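Local coordinates for protein probable LacI-family transcriptional regulator (Corynebacterium glutamicum ATCC 13032, PDB 3BIL) that probably binds DNA at regulatory sites as a LacI-family transcription factor, with a periplasmic-binding-protein-like domain behind its DNA-binding region, at residues 177-185 with 327-336. Residues are numbered along the deposited sequence; the frame is centred on the assembly and turned at random. Where two conformers were deposited one is given.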
loop_
_atom_site.group_PDB
_atom_site.type_symbol
_atom_site.label_atom_id
_atom_site.label_comp_id
_atom_site.label_asym_id
_atom_site.label_seq_id
_atom_site.Cartn_x
_atom_site.Cartn_y
_atom_site.Cartn_z
ATOM N N GLU A 177 26.780 5.946 10.129
ATOM C CA GLU A 177 28.028 5.203 10.365
ATOM C C GLU A 177 28.463 4.440 9.137
ATOM O O GLU A 177 29.584 4.605 8.676
ATOM C CB GLU A 177 27.930 4.273 11.588
ATOM C CG GLU A 177 28.659 4.787 12.845
ATOM C CD GLU A 177 30.150 5.131 12.576
ATOM O OE1 GLU A 177 30.935 4.205 12.226
ATOM O OE2 GLU A 177 30.536 6.329 12.711
ATOM N N LEU A 178 27.542 3.651 8.588
ATOM C CA LEU A 178 27.764 2.879 7.378
ATOM C C LEU A 178 28.089 3.721 6.168
ATOM O O LEU A 178 28.967 3.342 5.379
ATOM C CB LEU A 178 26.534 2.000 7.107
ATOM C CG LEU A 178 26.599 0.905 6.035
ATOM C CD1 LEU A 178 27.696 -0.094 6.334
ATOM C CD2 LEU A 178 25.277 0.183 5.933
ATOM N N LEU A 179 27.395 4.855 5.991
ATOM C CA LEU A 179 27.754 5.761 4.876
ATOM C C LEU A 179 29.175 6.264 5.066
ATOM O O LEU A 179 29.973 6.302 4.099
ATOM C CB LEU A 179 26.741 6.922 4.654
ATOM C CG LEU A 179 25.345 6.395 4.257
ATOM C CD1 LEU A 179 24.181 7.344 4.490
ATOM C CD2 LEU A 179 25.330 5.741 2.876
ATOM N N ALA A 180 29.502 6.610 6.307
ATOM C CA ALA A 180 30.824 7.161 6.595
ATOM C C ALA A 180 31.955 6.159 6.316
ATOM O O ALA A 180 32.923 6.525 5.629
ATOM C CB ALA A 180 30.890 7.662 7.999
ATOM N N HIS A 181 31.833 4.907 6.810
ATOM C CA HIS A 181 32.842 3.897 6.526
ATOM C C HIS A 181 33.006 3.611 5.072
ATOM O O HIS A 181 34.094 3.264 4.649
ATOM C CB HIS A 181 32.565 2.596 7.256
ATOM C CG HIS A 181 32.655 2.738 8.744
ATOM N ND1 HIS A 181 31.931 1.952 9.616
ATOM C CD2 HIS A 181 33.339 3.627 9.510
ATOM C CE1 HIS A 181 32.195 2.328 10.856
ATOM N NE2 HIS A 181 33.038 3.348 10.817
ATOM N N ASN A 182 31.941 3.755 4.293
ATOM C CA ASN A 182 32.015 3.502 2.861
ATOM C C ASN A 182 32.450 4.685 2.000
ATOM O O ASN A 182 32.464 4.579 0.742
ATOM C CB ASN A 182 30.681 2.968 2.382
ATOM C CG ASN A 182 30.516 1.474 2.688
ATOM O OD1 ASN A 182 31.094 0.633 1.995
ATOM N ND2 ASN A 182 29.704 1.143 3.720
ATOM N N ASN A 183 32.831 5.793 2.669
ATOM C CA ASN A 183 33.069 7.084 1.998
ATOM C C ASN A 183 31.964 7.424 0.964
ATOM O O ASN A 183 32.250 7.867 -0.132
ATOM C CB ASN A 183 34.462 7.146 1.338
ATOM C CG ASN A 183 34.849 8.586 0.909
ATOM O OD1 ASN A 183 34.490 9.563 1.588
ATOM N ND2 ASN A 183 35.563 8.714 -0.220
ATOM N N ALA A 184 30.703 7.208 1.321
ATOM C CA ALA A 184 29.658 7.319 0.338
ATOM C C ALA A 184 29.081 8.713 0.535
ATOM O O ALA A 184 27.887 8.885 0.768
ATOM C CB ALA A 184 28.615 6.229 0.554
ATOM N N LEU A 185 29.961 9.712 0.463
ATOM C CA LEU A 185 29.615 11.055 0.827
ATOM C C LEU A 185 29.760 11.916 -0.387
ATOM O O LEU A 185 30.578 11.574 -1.258
ATOM C CB LEU A 185 30.587 11.575 1.884
ATOM C CG LEU A 185 30.713 10.946 3.264
ATOM C CD1 LEU A 185 31.745 11.813 4.073
ATOM C CD2 LEU A 185 29.336 10.790 4.015
ATOM N N LEU A 327 18.586 -0.951 11.262
ATOM C CA LEU A 327 19.096 -0.950 9.882
ATOM C C LEU A 327 19.181 -2.379 9.269
ATOM O O LEU A 327 19.964 -3.204 9.728
ATOM C CB LEU A 327 20.477 -0.300 9.848
ATOM C CG LEU A 327 21.100 -0.114 8.470
ATOM C CD1 LEU A 327 20.412 1.031 7.730
ATOM C CD2 LEU A 327 22.566 0.236 8.628
ATOM N N ILE A 328 18.382 -2.644 8.228
ATOM C CA ILE A 328 18.462 -3.832 7.427
ATOM C C ILE A 328 19.509 -3.583 6.318
ATOM O O ILE A 328 19.257 -2.843 5.370
ATOM C CB ILE A 328 17.065 -4.165 6.801
ATOM C CG1 ILE A 328 15.919 -3.986 7.801
ATOM C CG2 ILE A 328 17.018 -5.567 6.195
ATOM C CD1 ILE A 328 16.030 -4.736 9.113
ATOM N N HIS A 329 20.666 -4.196 6.436
ATOM C CA HIS A 329 21.726 -4.021 5.450
ATOM C C HIS A 329 21.450 -4.892 4.236
ATOM O O HIS A 329 21.366 -6.124 4.329
ATOM C CB HIS A 329 23.111 -4.329 6.056
ATOM C CG HIS A 329 24.264 -3.758 5.280
ATOM N ND1 HIS A 329 25.530 -3.635 5.813
ATOM C CD2 HIS A 329 24.345 -3.297 4.007
ATOM C CE1 HIS A 329 26.337 -3.122 4.905
ATOM N NE2 HIS A 329 25.643 -2.909 3.800
ATOM N N ARG A 330 21.269 -4.224 3.097
ATOM C CA ARG A 330 21.069 -4.926 1.845
ATOM C C ARG A 330 22.168 -4.537 0.876
ATOM O O ARG A 330 23.336 -4.618 1.256
ATOM C CB ARG A 330 19.711 -4.689 1.290
ATOM C CG ARG A 330 18.613 -5.098 2.251
ATOM C CD ARG A 330 17.395 -5.531 1.422
ATOM N NE ARG A 330 16.255 -5.839 2.270
ATOM C CZ ARG A 330 15.206 -5.070 2.451
ATOM N NH1 ARG A 330 15.090 -3.914 1.808
ATOM N NH2 ARG A 330 14.247 -5.479 3.259
ATOM N N GLU A 331 21.847 -4.123 -0.350
ATOM C CA GLU A 331 22.935 -3.829 -1.301
ATOM C C GLU A 331 22.961 -2.465 -2.039
ATOM O O GLU A 331 23.486 -2.377 -3.152
ATOM C CB GLU A 331 23.076 -4.975 -2.298
ATOM C CG GLU A 331 24.093 -6.043 -1.870
ATOM C CD GLU A 331 23.456 -7.322 -1.302
ATOM O OE1 GLU A 331 24.026 -7.882 -0.321
ATOM O OE2 GLU A 331 22.402 -7.763 -1.844
ATOM N N SER A 332 22.442 -1.400 -1.423
ATOM C CA SER A 332 22.339 -0.104 -2.108
ATOM C C SER A 332 23.396 0.969 -1.710
ATOM O O SER A 332 23.200 2.161 -1.964
ATOM C CB SER A 332 20.925 0.439 -1.948
ATOM O OG SER A 332 20.483 0.432 -0.606
ATOM N N ILE A 333 24.510 0.540 -1.107
ATOM C CA ILE A 333 25.618 1.405 -0.739
ATOM C C ILE A 333 26.856 0.984 -1.528
ATOM O O ILE A 333 27.311 -0.143 -1.396
ATOM C CB ILE A 333 25.989 1.243 0.750
ATOM C CG1 ILE A 333 24.771 1.388 1.682
ATOM C CG2 ILE A 333 27.135 2.177 1.124
ATOM C CD1 ILE A 333 24.022 2.658 1.556
ATOM N N ILE A 334 27.394 1.893 -2.338
ATOM C CA ILE A 334 28.690 1.707 -3.004
ATOM C C ILE A 334 29.843 1.736 -2.008
ATOM O O ILE A 334 29.808 2.477 -1.035
ATOM C CB ILE A 334 28.970 2.844 -4.006
ATOM C CG1 ILE A 334 27.888 2.904 -5.076
ATOM C CG2 ILE A 334 30.291 2.636 -4.715
ATOM C CD1 ILE A 334 26.866 3.918 -4.801
ATOM N N ASN A 335 30.868 0.925 -2.252
ATOM C CA ASN A 335 32.156 1.172 -1.622
ATOM C C ASN A 335 33.147 1.979 -2.496
ATOM O O ASN A 335 33.631 1.483 -3.524
ATOM C CB ASN A 335 32.803 -0.103 -1.107
ATOM C CG ASN A 335 33.841 0.197 -0.050
ATOM O OD1 ASN A 335 34.907 -0.412 0.005
ATOM N ND2 ASN A 335 33.544 1.185 0.778
ATOM N N SER A 336 33.445 3.212 -2.060
ATOM C CA SER A 336 34.414 4.105 -2.724
ATOM C C SER A 336 35.852 4.053 -2.170
ATOM O O SER A 336 36.079 4.095 -0.955
ATOM C CB SER A 336 33.897 5.541 -2.699
ATOM O OG SER A 336 32.710 5.621 -3.460
#
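Where the helix ending at His181 gives way to Asn182 and Asn183, the last modelled residues of the chain pass across its end: the CA atoms of Asn182 and Asn335 are 5.1 Å apart, and Ser336 N, in a residue as poorly ordered as Asn335, donates to Asn182 O in a long (3.3 Å) but nearly straight bond (165°). Further back, Leu178 meets His329. With its CG anti to the backbone N (chi1 -169°), Leu178 sets CD2 over the middle of the imidazole of His329, just past the end of strand 322-328, 3.7 Å from the ring centroid, a CH-pi contact; CD1 of the same fork lies 3.6 Å from His329 CE1. The CD2 methyl also touches Leu327 CD2. Ile333 then fills in from the tail, its CD1 against Leu179 CD2 (3.6 Å) and its CG2 against the amide of Asn182. Both Leu179 and Ile333 also touch Ile274, so the tail and helix 169-181 pack together on strand 272-276, an inner strand of the sheet in one of the two lobes expected of a periplasmic-binding-protein-like domain. The helix closes with a Schellman motif: Ala184 N bonds to Leu179 O and Asn183 N to Ala180 O, with Asn183 at positive phi. Asn182 turns its amide back onto the helix, ND2 giving a hydrogen bond to Leu178 O at 2.9 Å; that carbonyl also takes the backbone N of Asn182, the two donors arriving from opposite faces of its plane. The ND2 bond restrains the rotation of the amide, whose OD1 lies 2.8 Å from Asn335 ND2, the two amide planes standing almost perpendicular, 88° apart.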